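Local coordinates for flavoprotein (Thermotoga maritima, PDB 5V8S) that probably acts as an electron-transferring oxidoreductase, pairing a di-iron site in a metallo-beta-lactamase-like domain with a flavodoxin-like domain expected to bind FMN, at residues 154-159 and 168-173; 174-179 and 231-236; 268-273 and 285-290; 356-361 and 399-404. The protein carries 1 engineered substitution. One frame throughout, in Å; residues are numbered along the deposited sequence.

Interaction 1: residues 154-159 and 168-173; sequences FKFVMT and MVTYLD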
loop_
_atom_site.group_PDB
_atom_site.type_symbol
_atom_site.label_atom_id
_atom_site.label_comp_id
_atom_site.label_asym_id
_atom_site.label_seq_id
_atom_site.Cartn_x
_atom_site.Cartn_y
_atom_site.Cartn_z
ATOM N N PHE A 154 42.299 10.449 -11.785
ATOM C CA PHE A 154 40.978 10.060 -11.295
ATOM C C PHE A 154 41.146 9.366 -9.950
ATOM O O PHE A 154 41.928 8.426 -9.838
ATOM C CB PHE A 154 40.338 9.069 -12.266
ATOM C CG PHE A 154 39.813 9.694 -13.539
ATOM C CD1 PHE A 154 40.672 10.096 -14.540
ATOM C CD2 PHE A 154 38.442 9.872 -13.730
ATOM C CE1 PHE A 154 40.197 10.661 -15.706
ATOM C CE2 PHE A 154 37.960 10.426 -14.897
ATOM C CZ PHE A 154 38.851 10.830 -15.891
ATOM N N LYS A 155 40.428 9.821 -8.932
ATOM C CA LYS A 155 40.538 9.262 -7.595
ATOM C C LYS A 155 39.207 8.620 -7.231
ATOM O O LYS A 155 38.155 9.238 -7.392
ATOM C CB LYS A 155 40.876 10.359 -6.588
ATOM C CG LYS A 155 41.080 9.857 -5.168
ATOM C CD LYS A 155 41.535 10.974 -4.237
ATOM C CE LYS A 155 42.030 10.415 -2.916
ATOM N NZ LYS A 155 43.214 9.497 -3.103
ATOM N N PHE A 156 39.251 7.376 -6.764
ATOM C CA PHE A 156 38.048 6.615 -6.461
ATOM C C PHE A 156 37.894 6.489 -4.955
ATOM O O PHE A 156 38.815 6.047 -4.260
ATOM C CB PHE A 156 38.094 5.252 -7.152
ATOM C CG PHE A 156 38.227 5.376 -8.631
ATOM C CD1 PHE A 156 37.123 5.620 -9.411
ATOM C CD2 PHE A 156 39.477 5.372 -9.228
ATOM C CE1 PHE A 156 37.237 5.798 -10.770
ATOM C CE2 PHE A 156 39.597 5.540 -10.584
ATOM C CZ PHE A 156 38.470 5.764 -11.362
ATOM N N VAL A 157 36.727 6.875 -4.457
ATOM C CA VAL A 157 36.449 6.879 -3.033
ATOM C C VAL A 157 35.245 5.974 -2.797
ATOM O O VAL A 157 34.146 6.251 -3.296
ATOM C CB VAL A 157 36.163 8.301 -2.538
ATOM C CG1 VAL A 157 35.821 8.283 -1.065
ATOM C CG2 VAL A 157 37.356 9.231 -2.843
ATOM N N MET A 158 35.446 4.911 -2.029
ATOM C CA MET A 158 34.334 4.016 -1.720
ATOM C C MET A 158 33.387 4.697 -0.738
ATOM O O MET A 158 33.820 5.265 0.270
ATOM C CB MET A 158 34.850 2.711 -1.112
ATOM C CG MET A 158 35.830 1.932 -1.982
ATOM S SD MET A 158 35.279 1.583 -3.659
ATOM C CE MET A 158 36.320 2.698 -4.607
ATOM N N THR A 159 32.099 4.659 -1.039
ATOM C CA THR A 159 31.073 5.197 -0.149
ATOM C C THR A 159 30.001 4.127 0.011
ATOM O O THR A 159 28.873 4.271 -0.478
ATOM C CB THR A 159 30.507 6.515 -0.686
ATOM O OG1 THR A 159 29.892 6.303 -1.963
ATOM C CG2 THR A 159 31.629 7.557 -0.821
ATOM N N MET A 168 30.520 3.855 -5.062
ATOM C CA MET A 168 31.712 4.673 -4.952
ATOM C C MET A 168 31.444 5.991 -5.666
ATOM O O MET A 168 30.449 6.152 -6.375
ATOM C CB MET A 168 32.922 3.966 -5.582
ATOM C CG MET A 168 32.829 3.789 -7.072
ATOM S SD MET A 168 34.389 3.136 -7.729
ATOM C CE MET A 168 34.088 3.317 -9.475
ATOM N N VAL A 169 32.348 6.943 -5.475
ATOM C CA VAL A 169 32.291 8.203 -6.197
ATOM C C VAL A 169 33.647 8.414 -6.857
ATOM O O VAL A 169 34.667 7.913 -6.378
ATOM C CB VAL A 169 31.898 9.385 -5.279
ATOM C CG1 VAL A 169 30.509 9.177 -4.676
ATOM C CG2 VAL A 169 32.907 9.553 -4.176
ATOM N N THR A 170 33.644 9.127 -7.981
ATOM C CA THR A 170 34.838 9.389 -8.775
ATOM C C THR A 170 35.158 10.877 -8.691
ATOM O O THR A 170 34.306 11.720 -8.980
ATOM C CB THR A 170 34.602 8.980 -10.232
ATOM O OG1 THR A 170 34.370 7.569 -10.306
ATOM C CG2 THR A 170 35.797 9.310 -11.116
ATOM N N TYR A 171 36.381 11.189 -8.285
ATOM C CA TYR A 171 36.840 12.562 -8.075
ATOM C C TYR A 171 37.879 12.903 -9.129
ATOM O O TYR A 171 38.895 12.219 -9.236
ATOM C CB TYR A 171 37.463 12.659 -6.691
ATOM C CG TYR A 171 38.008 14.014 -6.326
ATOM C CD1 TYR A 171 37.160 15.012 -5.880
ATOM C CD2 TYR A 171 39.374 14.298 -6.399
ATOM C CE1 TYR A 171 37.639 16.256 -5.519
ATOM C CE2 TYR A 171 39.863 15.552 -6.049
ATOM C CZ TYR A 171 38.995 16.528 -5.612
ATOM O OH TYR A 171 39.480 17.773 -5.248
ATOM N N LEU A 172 37.625 13.955 -9.899
ATOM C CA LEU A 172 38.495 14.392 -10.990
ATOM C C LEU A 172 38.792 15.875 -10.790
ATOM O O LEU A 172 38.009 16.723 -11.226
ATOM C CB LEU A 172 37.791 14.169 -12.319
ATOM C CG LEU A 172 38.566 14.648 -13.542
ATOM C CD1 LEU A 172 39.891 13.914 -13.688
ATOM C CD2 LEU A 172 37.703 14.498 -14.779
ATOM N N ASP A 173 39.902 16.187 -10.127
ATOM C CA ASP A 173 40.357 17.576 -9.953
ATOM C C ASP A 173 39.253 18.502 -9.440
ATOM O O ASP A 173 39.051 19.609 -9.947
ATOM C CB ASP A 173 40.935 18.127 -11.254
ATOM C CG ASP A 173 42.231 17.463 -11.657
ATOM O OD1 ASP A 173 42.906 16.846 -10.806
ATOM O OD2 ASP A 173 42.576 17.581 -12.844
#
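Leu172 lays its CD1 methyl over the centre of the Phe154 ring, a CH-pi contact with CD1 3.8 Å from the centroid and 10° off the normal. Its CG is anti to the backbone N (chi1 177°), which lets CD1 rise off the sheet face and come over that ring. Thr170 approaches Phe154 at the edge instead, in the ring plane, its CG2 3.8 Å from Phe154 CD2. Phe156, Thr170 and Met168 run side by side off the same face. Thr170 OG1 lies obliquely 3.4 Å from Phe156 CE1 and bonds to Asn96 OD1. Extended beyond CG, Met168 makes an oblique Met-aromatic contact, its SD 5.2 Å from the Phe156 centroid, while Met158 bends back to place its CE 3.7 Å from Met168 SD. Ile94 packs on Phe154, Phe156, Met168 and Thr170. Val157 and Val169 occupy the other face with Lys155, whose NZ reaches Gly144 and Glu146, and Tyr171, whose OH reaches Lys232. The strands form an antiparallel hairpin of the metallo-beta-lactamase-like domain; Val157 and Val169 exchange backbone N-H...O bonds, as do Lys155 and Tyr171. Side-chain cohesion is thus apolar and aromatic, polar pairing falls to the backbone, and Thr159 OG1 is buried without a partner.

Interaction 2: residues 174-179 and 231-236; sequences GILFSC and LKIKAL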
loop_
_atom_site.group_PDB
_atom_site.type_symbol
_atom_site.label_atom_id
_atom_site.label_comp_id
_atom_site.label_asym_id
_atom_site.label_seq_id
_atom_site.Cartn_x
_atom_site.Cartn_y
_atom_site.Cartn_z
ATOM N N GLY A 174 38.540 18.058 -8.418
ATOM C CA GLY A 174 37.524 18.884 -7.797
ATOM C C GLY A 174 36.120 18.595 -8.273
ATOM O O GLY A 174 35.151 19.042 -7.640
ATOM N N ILE A 175 35.977 17.849 -9.362
ATOM C CA ILE A 175 34.668 17.498 -9.904
ATOM C C ILE A 175 34.325 16.101 -9.420
ATOM O O ILE A 175 35.085 15.159 -9.658
ATOM C CB ILE A 175 34.681 17.566 -11.436
ATOM C CG1 ILE A 175 35.048 18.986 -11.880
ATOM C CG2 ILE A 175 33.339 17.113 -12.012
ATOM C CD1 ILE A 175 35.245 19.126 -13.371
ATOM N N LEU A 176 33.184 15.947 -8.750
ATOM C CA LEU A 176 32.792 14.665 -8.179
ATOM C C LEU A 176 31.636 14.085 -8.990
ATOM O O LEU A 176 30.558 14.689 -9.066
ATOM C CB LEU A 176 32.377 14.848 -6.715
ATOM C CG LEU A 176 32.261 13.556 -5.902
ATOM C CD1 LEU A 176 33.643 13.023 -5.568
ATOM C CD2 LEU A 176 31.463 13.785 -4.639
ATOM N N PHE A 177 31.867 12.926 -9.603
ATOM C CA PHE A 177 30.822 12.161 -10.277
ATOM C C PHE A 177 30.301 11.166 -9.249
ATOM O O PHE A 177 31.011 10.234 -8.864
ATOM C CB PHE A 177 31.389 11.435 -11.499
ATOM C CG PHE A 177 31.996 12.345 -12.531
ATOM C CD1 PHE A 177 33.338 12.693 -12.469
ATOM C CD2 PHE A 177 31.238 12.816 -13.593
ATOM C CE1 PHE A 177 33.908 13.515 -13.446
ATOM C CE2 PHE A 177 31.803 13.625 -14.577
ATOM C CZ PHE A 177 33.134 13.975 -14.500
ATOM N N SER A 178 29.087 11.397 -8.756
ATOM C CA SER A 178 28.657 10.766 -7.523
ATOM C C SER A 178 27.484 9.814 -7.682
ATOM O O SER A 178 27.059 9.227 -6.687
ATOM C CB SER A 178 28.294 11.845 -6.497
ATOM O OG SER A 178 27.353 12.743 -7.035
ATOM N N CYS A 179 26.938 9.663 -8.888
ATOM C CA CYS A 179 25.817 8.763 -9.150
ATOM C C CYS A 179 24.650 9.002 -8.181
ATOM O O CYS A 179 24.122 10.103 -8.153
ATOM C CB CYS A 179 26.264 7.304 -9.215
ATOM S SG CYS A 179 25.097 6.303 -10.157
ATOM N N LEU A 231 38.302 16.515 0.681
ATOM C CA LEU A 231 38.516 16.818 -0.720
ATOM C C LEU A 231 37.922 18.183 -1.013
ATOM O O LEU A 231 36.855 18.527 -0.495
ATOM C CB LEU A 231 37.818 15.782 -1.605
ATOM C CG LEU A 231 38.382 14.360 -1.543
ATOM C CD1 LEU A 231 37.444 13.410 -2.274
ATOM C CD2 LEU A 231 39.793 14.292 -2.132
ATOM N N LYS A 232 38.609 18.961 -1.839
ATOM C CA LYS A 232 38.054 20.220 -2.314
ATOM C C LYS A 232 37.060 19.898 -3.420
ATOM O O LYS A 232 37.440 19.372 -4.469
ATOM C CB LYS A 232 39.172 21.131 -2.818
ATOM C CG LYS A 232 38.681 22.365 -3.572
ATOM C CD LYS A 232 37.726 23.220 -2.742
ATOM C CE LYS A 232 37.116 24.342 -3.589
ATOM N NZ LYS A 232 36.096 25.139 -2.855
ATOM N N ILE A 233 35.783 20.173 -3.182
ATOM C CA ILE A 233 34.741 19.864 -4.155
ATOM C C ILE A 233 34.328 21.161 -4.830
ATOM O O ILE A 233 33.791 22.070 -4.181
ATOM C CB ILE A 233 33.545 19.148 -3.510
ATOM C CG1 ILE A 233 33.992 17.805 -2.919
ATOM C CG2 ILE A 233 32.456 18.938 -4.548
ATOM C CD1 ILE A 233 32.904 17.048 -2.207
ATOM N N LYS A 234 34.564 21.247 -6.135
ATOM C CA LYS A 234 34.133 22.401 -6.910
ATOM C C LYS A 234 32.833 22.167 -7.673
ATOM O O LYS A 234 32.158 23.145 -8.021
ATOM C CB LYS A 234 35.260 22.892 -7.840
ATOM C CG LYS A 234 35.436 22.188 -9.162
ATOM C CD LYS A 234 36.551 22.865 -9.975
ATOM C CE LYS A 234 36.675 22.285 -11.386
ATOM N NZ LYS A 234 37.920 22.711 -12.091
ATOM N N ALA A 235 32.426 20.911 -7.880
ATOM C CA ALA A 235 31.185 20.599 -8.564
ATOM C C ALA A 235 30.801 19.182 -8.184
ATOM O O ALA A 235 31.664 18.330 -7.950
ATOM C CB ALA A 235 31.315 20.730 -10.083
ATOM N N LEU A 236 29.491 18.959 -8.080
ATOM C CA LEU A 236 28.943 17.631 -7.834
ATOM C C LEU A 236 28.003 17.297 -8.979
ATOM O O LEU A 236 27.035 18.029 -9.230
ATOM C CB LEU A 236 28.223 17.574 -6.484
ATOM C CG LEU A 236 27.803 16.175 -6.031
ATOM C CD1 LEU A 236 27.838 16.097 -4.521
ATOM C CD2 LEU A 236 26.418 15.782 -6.537
#
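Lys234 runs its aliphatic chain past Gly174 and Ile175. Its CB lies 3.9 Å from Gly174 O, and CG, set between the backbone N and the carbonyl carbon (chi1 83°), comes to 3.5 Å from the same Gly174 O. Beyond CG the chain is extended, so that CE arrives 3.7 Å from Ile175 CG1 and also touches Ile175 CD1, the two side chains crossing at a slant. Gly174 O is meanwhile gripped by the backbone: Lys234 N donates to it at 2.7 Å, and Ala235 N adds a weak bond. This is where strand 235-238 joins the edge of the mixed sheet of the metallo-beta-lactamase-like domain, parallel to strand 175-179, after a long connection through helices 196-214 and 218-228. Ile175 pairs with Ala235 and Leu176 with Leu236; Leu176 N donates to Ala235 O at 2.9 Å. Gly174 also sets its CA 3.4 Å from Lys232 O, a CA-H...O contact. On the face carrying Leu176 and Leu236, Ser178 OG lies 3.2 Å from Leu236 CD2 while bonding to Val181 O. Helix 248-260 covers Leu236 with Pro248, Leu251 and Leu252.

Interaction 3: residues 268-273 and 285-290; sequences VTVIYD and KAIDSL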
loop_
_atom_site.group_PDB
_atom_site.type_symbol
_atom_site.label_atom_id
_atom_site.label_comp_id
_atom_site.label_asym_id
_atom_site.label_seq_id
_atom_site.Cartn_x
_atom_site.Cartn_y
_atom_site.Cartn_z
ATOM N N VAL A 268 5.035 19.759 12.483
ATOM C CA VAL A 268 4.586 18.482 13.023
ATOM C C VAL A 268 3.880 17.748 11.893
ATOM O O VAL A 268 3.078 18.348 11.170
ATOM C CB VAL A 268 3.642 18.699 14.228
ATOM C CG1 VAL A 268 3.051 17.383 14.707
ATOM C CG2 VAL A 268 4.401 19.390 15.368
ATOM N N THR A 269 4.171 16.464 11.728
ATOM C CA THR A 269 3.488 15.660 10.716
ATOM C C THR A 269 2.494 14.730 11.406
ATOM O O THR A 269 2.849 14.015 12.348
ATOM C CB THR A 269 4.475 14.907 9.802
ATOM O OG1 THR A 269 5.283 15.859 9.100
ATOM C CG2 THR A 269 3.755 14.097 8.761
ATOM N N VAL A 270 1.249 14.783 10.950
ATOM C CA VAL A 270 0.122 14.069 11.548
ATOM C C VAL A 270 -0.322 13.028 10.535
ATOM O O VAL A 270 -0.661 13.369 9.392
ATOM C CB VAL A 270 -1.035 15.026 11.857
ATOM C CG1 VAL A 270 -2.185 14.270 12.532
ATOM C CG2 VAL A 270 -0.556 16.179 12.725
ATOM N N ILE A 271 -0.333 11.768 10.957
ATOM C CA ILE A 271 -0.577 10.638 10.070
ATOM C C ILE A 271 -1.642 9.770 10.729
ATOM O O ILE A 271 -1.428 9.274 11.840
ATOM C CB ILE A 271 0.703 9.815 9.845
ATOM C CG1 ILE A 271 1.821 10.662 9.255
ATOM C CG2 ILE A 271 0.413 8.608 8.944
ATOM C CD1 ILE A 271 3.171 10.050 9.497
ATOM N N TYR A 272 -2.765 9.560 10.048
ATOM C CA TYR A 272 -3.813 8.761 10.664
ATOM C C TYR A 272 -4.657 8.028 9.640
ATOM O O TYR A 272 -4.741 8.407 8.469
ATOM C CB TYR A 272 -4.707 9.613 11.570
ATOM C CG TYR A 272 -5.532 10.698 10.914
ATOM C CD1 TYR A 272 -5.004 11.970 10.697
ATOM C CD2 TYR A 272 -6.875 10.510 10.628
ATOM C CE1 TYR A 272 -5.762 12.968 10.132
ATOM C CE2 TYR A 272 -7.639 11.516 10.065
ATOM C CZ TYR A 272 -7.092 12.757 9.845
ATOM O OH TYR A 272 -7.855 13.787 9.311
ATOM N N ASP A 273 -5.308 6.965 10.118
ATOM C CA ASP A 273 -6.310 6.236 9.351
ATOM C C ASP A 273 -7.651 6.320 10.066
ATOM O O ASP A 273 -7.740 6.039 11.267
ATOM C CB ASP A 273 -5.897 4.774 9.020
ATOM C CG ASP A 273 -5.617 3.892 10.253
ATOM O OD1 ASP A 273 -5.516 4.394 11.393
ATOM O OD2 ASP A 273 -5.486 2.642 10.041
ATOM N N LYS A 285 -9.550 17.834 16.082
ATOM C CA LYS A 285 -9.352 18.607 17.302
ATOM C C LYS A 285 -7.875 18.695 17.682
ATOM O O LYS A 285 -7.424 19.732 18.164
ATOM C CB LYS A 285 -10.200 18.022 18.434
ATOM C CG LYS A 285 -11.682 18.160 18.160
ATOM C CD LYS A 285 -12.512 17.357 19.139
ATOM C CE LYS A 285 -14.007 17.642 18.966
ATOM N NZ LYS A 285 -14.839 16.767 19.823
ATOM N N ALA A 286 -7.112 17.616 17.480
ATOM C CA ALA A 286 -5.679 17.642 17.762
ATOM C C ALA A 286 -4.963 18.629 16.844
ATOM O O ALA A 286 -4.067 19.366 17.280
ATOM C CB ALA A 286 -5.112 16.228 17.600
ATOM N N ILE A 287 -5.371 18.674 15.574
ATOM C CA ILE A 287 -4.769 19.592 14.616
ATOM C C ILE A 287 -5.105 21.036 14.969
ATOM O O ILE A 287 -4.243 21.923 14.899
ATOM C CB ILE A 287 -5.223 19.209 13.194
ATOM C CG1 ILE A 287 -4.575 17.876 12.793
ATOM C CG2 ILE A 287 -4.883 20.306 12.204
ATOM C CD1 ILE A 287 -5.248 17.156 11.613
ATOM N N ASP A 288 -6.361 21.304 15.353
ATOM C CA ASP A 288 -6.711 22.656 15.796
ATOM C C ASP A 288 -5.888 23.057 17.013
ATOM O O ASP A 288 -5.440 24.202 17.114
ATOM C CB ASP A 288 -8.204 22.759 16.116
ATOM C CG ASP A 288 -9.069 22.696 14.879
ATOM O OD1 ASP A 288 -8.540 22.883 13.761
ATOM O OD2 ASP A 288 -10.290 22.472 15.032
ATOM N N SER A 289 -5.694 22.130 17.959
ATOM C CA SER A 289 -4.909 22.437 19.148
ATOM C C SER A 289 -3.453 22.722 18.786
ATOM O O SER A 289 -2.841 23.655 19.320
ATOM C CB SER A 289 -4.993 21.273 20.124
ATOM O OG SER A 289 -4.299 21.551 21.318
ATOM N N LEU A 290 -2.871 21.917 17.893
ATOM C CA LEU A 290 -1.514 22.186 17.425
ATOM C C LEU A 290 -1.407 23.593 16.861
ATOM O O LEU A 290 -0.457 24.324 17.163
ATOM C CB LEU A 290 -1.111 21.179 16.350
ATOM C CG LEU A 290 -0.772 19.781 16.828
ATOM C CD1 LEU A 290 -0.794 18.842 15.622
ATOM C CD2 LEU A 290 0.563 19.718 17.535
#
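Leu290 sends its CD1 methyl from the helix to two valines of the strand, 3.9 Å from Val270 CG2 and 4.2 Å from Val268 CG1. The Leu290 and Val270 side chains pass one another head to tail, with contact made by the methyls Leu290 CD1 and Val270 CG2. Val270 divides its methyls between two partners: CG1, anti to the backbone N (chi1 -178°), turns to Ile287 and approaches its CD1 at 4.3 Å, while CG2 goes to Leu290. Val268, Val270 and Tyr272 are alternate residues, and all three point from the strand toward the helix.

Aromatic contact is slight. Tyr272 CE1 and Ile287 CD1 are 4.5 Å apart, the methyl approaching the ring obliquely. The two segments run almost exactly antiparallel, at 176°, with their axes 10.7 Å apart at closest approach. Strand 267-273, helix 278-292 and strand 296-302 make up a beta-alpha-beta unit, the opening one of the flavodoxin-like domain, whose five-stranded parallel sheet has the order 2-1-3-4-5. In flavodoxins the loop between this first strand and helix binds the FMN phosphate, and the same is probable here.

No hydrogen bond joins the two segments. Within the helix, Ser289 N donates to Lys285 O at 3.0 Å and Leu290 N to Ala286 O at 2.9 Å. Tyr272 OH bonds to Glu280 OE1, near the start of the same helix, which ties the far end of the ring to it. Ile324 of the neighbouring strand 322-327 touches both Val268 and Leu290, and Val299 of strand 296-302 touches Ile287 and Tyr272.

Interaction 4: residues 356-361 and 399-404; sequences LVFGVH and EEAISL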
loop_
_atom_site.group_PDB
_atom_site.type_symbol
_atom_site.label_atom_id
_atom_site.label_comp_id
_atom_site.label_asym_id
_atom_site.label_seq_id
_atom_site.Cartn_x
_atom_site.Cartn_y
_atom_site.Cartn_z
ATOM N N LEU A 356 3.339 11.506 19.561
ATOM C CA LEU A 356 2.092 11.255 20.276
ATOM C C LEU A 356 1.321 10.186 19.524
ATOM O O LEU A 356 1.258 10.220 18.293
ATOM C CB LEU A 356 1.194 12.493 20.313
ATOM C CG LEU A 356 1.707 13.726 21.052
ATOM C CD1 LEU A 356 0.715 14.874 20.918
ATOM C CD2 LEU A 356 1.987 13.393 22.516
ATOM N N VAL A 357 0.699 9.267 20.265
ATOM C CA VAL A 357 -0.157 8.241 19.688
ATOM C C VAL A 357 -1.563 8.439 20.230
ATOM O O VAL A 357 -1.755 8.563 21.446
ATOM C CB VAL A 357 0.351 6.819 19.989
ATOM C CG1 VAL A 357 -0.638 5.768 19.419
ATOM C CG2 VAL A 357 1.746 6.620 19.426
ATOM N N PHE A 358 -2.522 8.536 19.321
ATOM C CA PHE A 358 -3.943 8.473 19.624
ATOM C C PHE A 358 -4.460 7.181 19.010
ATOM O O PHE A 358 -4.202 6.900 17.839
ATOM C CB PHE A 358 -4.692 9.661 18.996
ATOM C CG PHE A 358 -4.329 11.013 19.564
ATOM C CD1 PHE A 358 -3.155 11.640 19.208
ATOM C CD2 PHE A 358 -5.188 11.677 20.416
ATOM C CE1 PHE A 358 -2.836 12.894 19.726
ATOM C CE2 PHE A 358 -4.870 12.923 20.935
ATOM C CZ PHE A 358 -3.695 13.534 20.594
ATOM N N GLY A 359 -5.192 6.394 19.774
ATOM C CA GLY A 359 -5.643 5.117 19.251
ATOM C C GLY A 359 -6.971 4.705 19.831
ATOM O O GLY A 359 -7.268 4.983 20.999
ATOM N N VAL A 360 -7.776 4.039 18.998
ATOM C CA VAL A 360 -9.032 3.469 19.450
ATOM C C VAL A 360 -8.752 2.284 20.356
ATOM O O VAL A 360 -7.799 1.521 20.142
ATOM C CB VAL A 360 -9.822 3.026 18.210
ATOM C CG1 VAL A 360 -11.014 2.209 18.621
ATOM C CG2 VAL A 360 -10.246 4.261 17.412
ATOM N N HIS A 361 -9.603 2.110 21.365
ATOM C CA HIS A 361 -9.544 0.942 22.237
ATOM C C HIS A 361 -10.417 -0.137 21.611
ATOM O O HIS A 361 -11.649 -0.095 21.711
ATOM C CB HIS A 361 -10.034 1.300 23.632
ATOM C CG HIS A 361 -9.985 0.158 24.596
ATOM N ND1 HIS A 361 -8.961 -0.764 24.604
ATOM C CD2 HIS A 361 -10.834 -0.213 25.583
ATOM C CE1 HIS A 361 -9.182 -1.657 25.553
ATOM N NE2 HIS A 361 -10.311 -1.342 26.164
ATOM N N GLU A 399 -6.085 18.131 24.512
ATOM C CA GLU A 399 -5.296 19.307 24.859
ATOM C C GLU A 399 -4.109 18.934 25.739
ATOM O O GLU A 399 -3.017 19.498 25.585
ATOM C CB GLU A 399 -6.201 20.333 25.547
ATOM C CG GLU A 399 -6.799 21.348 24.578
ATOM C CD GLU A 399 -5.758 22.344 24.063
ATOM O OE1 GLU A 399 -5.828 22.747 22.881
ATOM O OE2 GLU A 399 -4.865 22.731 24.852
ATOM N N GLU A 400 -4.303 17.998 26.676
ATOM C CA GLU A 400 -3.201 17.563 27.531
ATOM C C GLU A 400 -2.073 16.974 26.701
ATOM O O GLU A 400 -0.892 17.230 26.971
ATOM C CB GLU A 400 -3.672 16.519 28.549
ATOM C CG GLU A 400 -4.408 17.081 29.734
ATOM C CD GLU A 400 -4.929 16.000 30.673
ATOM O OE1 GLU A 400 -4.854 14.800 30.319
ATOM O OE2 GLU A 400 -5.424 16.370 31.762
ATOM N N ALA A 401 -2.414 16.172 25.692
ATOM C CA ALA A 401 -1.381 15.535 24.886
ATOM C C ALA A 401 -0.613 16.573 24.088
ATOM O O ALA A 401 0.615 16.525 24.017
ATOM C CB ALA A 401 -2.002 14.503 23.948
ATOM N N ILE A 402 -1.326 17.504 23.457
ATOM C CA ILE A 402 -0.644 18.538 22.688
ATOM C C ILE A 402 0.211 19.413 23.605
ATOM O O ILE A 402 1.327 19.807 23.243
ATOM C CB ILE A 402 -1.648 19.359 21.856
ATOM C CG1 ILE A 402 -2.526 18.452 20.983
ATOM C CG2 ILE A 402 -0.902 20.375 20.999
ATOM C CD1 ILE A 402 -1.786 17.447 20.147
ATOM N N SER A 403 -0.290 19.731 24.805
ATOM C CA SER A 403 0.515 20.495 25.759
ATOM C C SER A 403 1.771 19.738 26.173
ATOM O O SER A 403 2.837 20.338 26.350
ATOM C CB SER A 403 -0.307 20.831 26.997
ATOM O OG SER A 403 -1.349 21.734 26.686
ATOM N N LEU A 404 1.662 18.422 26.349
ATOM C CA LEU A 404 2.833 17.615 26.678
ATOM C C LEU A 404 3.874 17.701 25.572
ATOM O O LEU A 404 5.076 17.853 25.841
ATOM C CB LEU A 404 2.395 16.167 26.894
ATOM C CG LEU A 404 3.431 15.174 27.412
ATOM C CD1 LEU A 404 3.852 15.555 28.815
ATOM C CD2 LEU A 404 2.863 13.759 27.370
#
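Glu399 O, in the helix that brings Ala401 and Ile402 against Leu356 and Phe358, accepts two bonds from Ser403: one from the backbone N at 2.8 Å and one from OG at 3.0 Å. They arrive from opposite faces of the carbonyl plane, with OG 38° out of it, so the serine doubles a helical bond. Its OG is also bonded to Lys293 NZ. In the flavodoxin-like alpha/beta domain this helix, 395-409, runs nearly antiparallel to strand 354-360, with 9.8 Å between the axes of the two segments, and packs beside helix 278-292 on the parallel sheet.

Side chains meet by apolar packing, and Leu356 CD1 also lies 3.5 Å from the backbone Ala401 O. Leu356, its CG anti to the carbonyl carbon (chi1 -64°), points at the helix and sets CD1 against both residues, 3.7 Å from Ile402 CD1 and 4.1 Å from Ala401 CB; the leucine and isoleucine side chains meet at about a right angle. Ile324 of strand 322-327 touches Leu356, Phe358 and Ile402. Phe358 reaches the helix with the far end of its ring, where CZ stands 3.9 Å from the obliquely placed Ala401 CB. Ile402 CD1 lies at the edge of the ring, near its plane, 4.4 Å from Phe358 CZ.

Along the chain the four contacts come in series, forming two pairs in space. Interactions 1 and 2 share a mixed sheet of the metallo-beta-lactamase-like domain, in which strands 168-172 and 175-179 are neighbours; their centres lie about 8 Å apart, and a probable hydrogen bond runs from Phe177 N to Thr170 O. Interactions 3 and 4, whose centres are about 10 Å apart, lean helices 278-292 and 395-409 on the parallel sheet of the flavodoxin-like domain; the helices meet through a probable Ser289 OG to Glu399 OE1 hydrogen bond and packing of Ile402 on Leu290. Between the pairs the centres are 42 to 49 Å apart, consistent with separate modules for the di-iron and expected FMN sites.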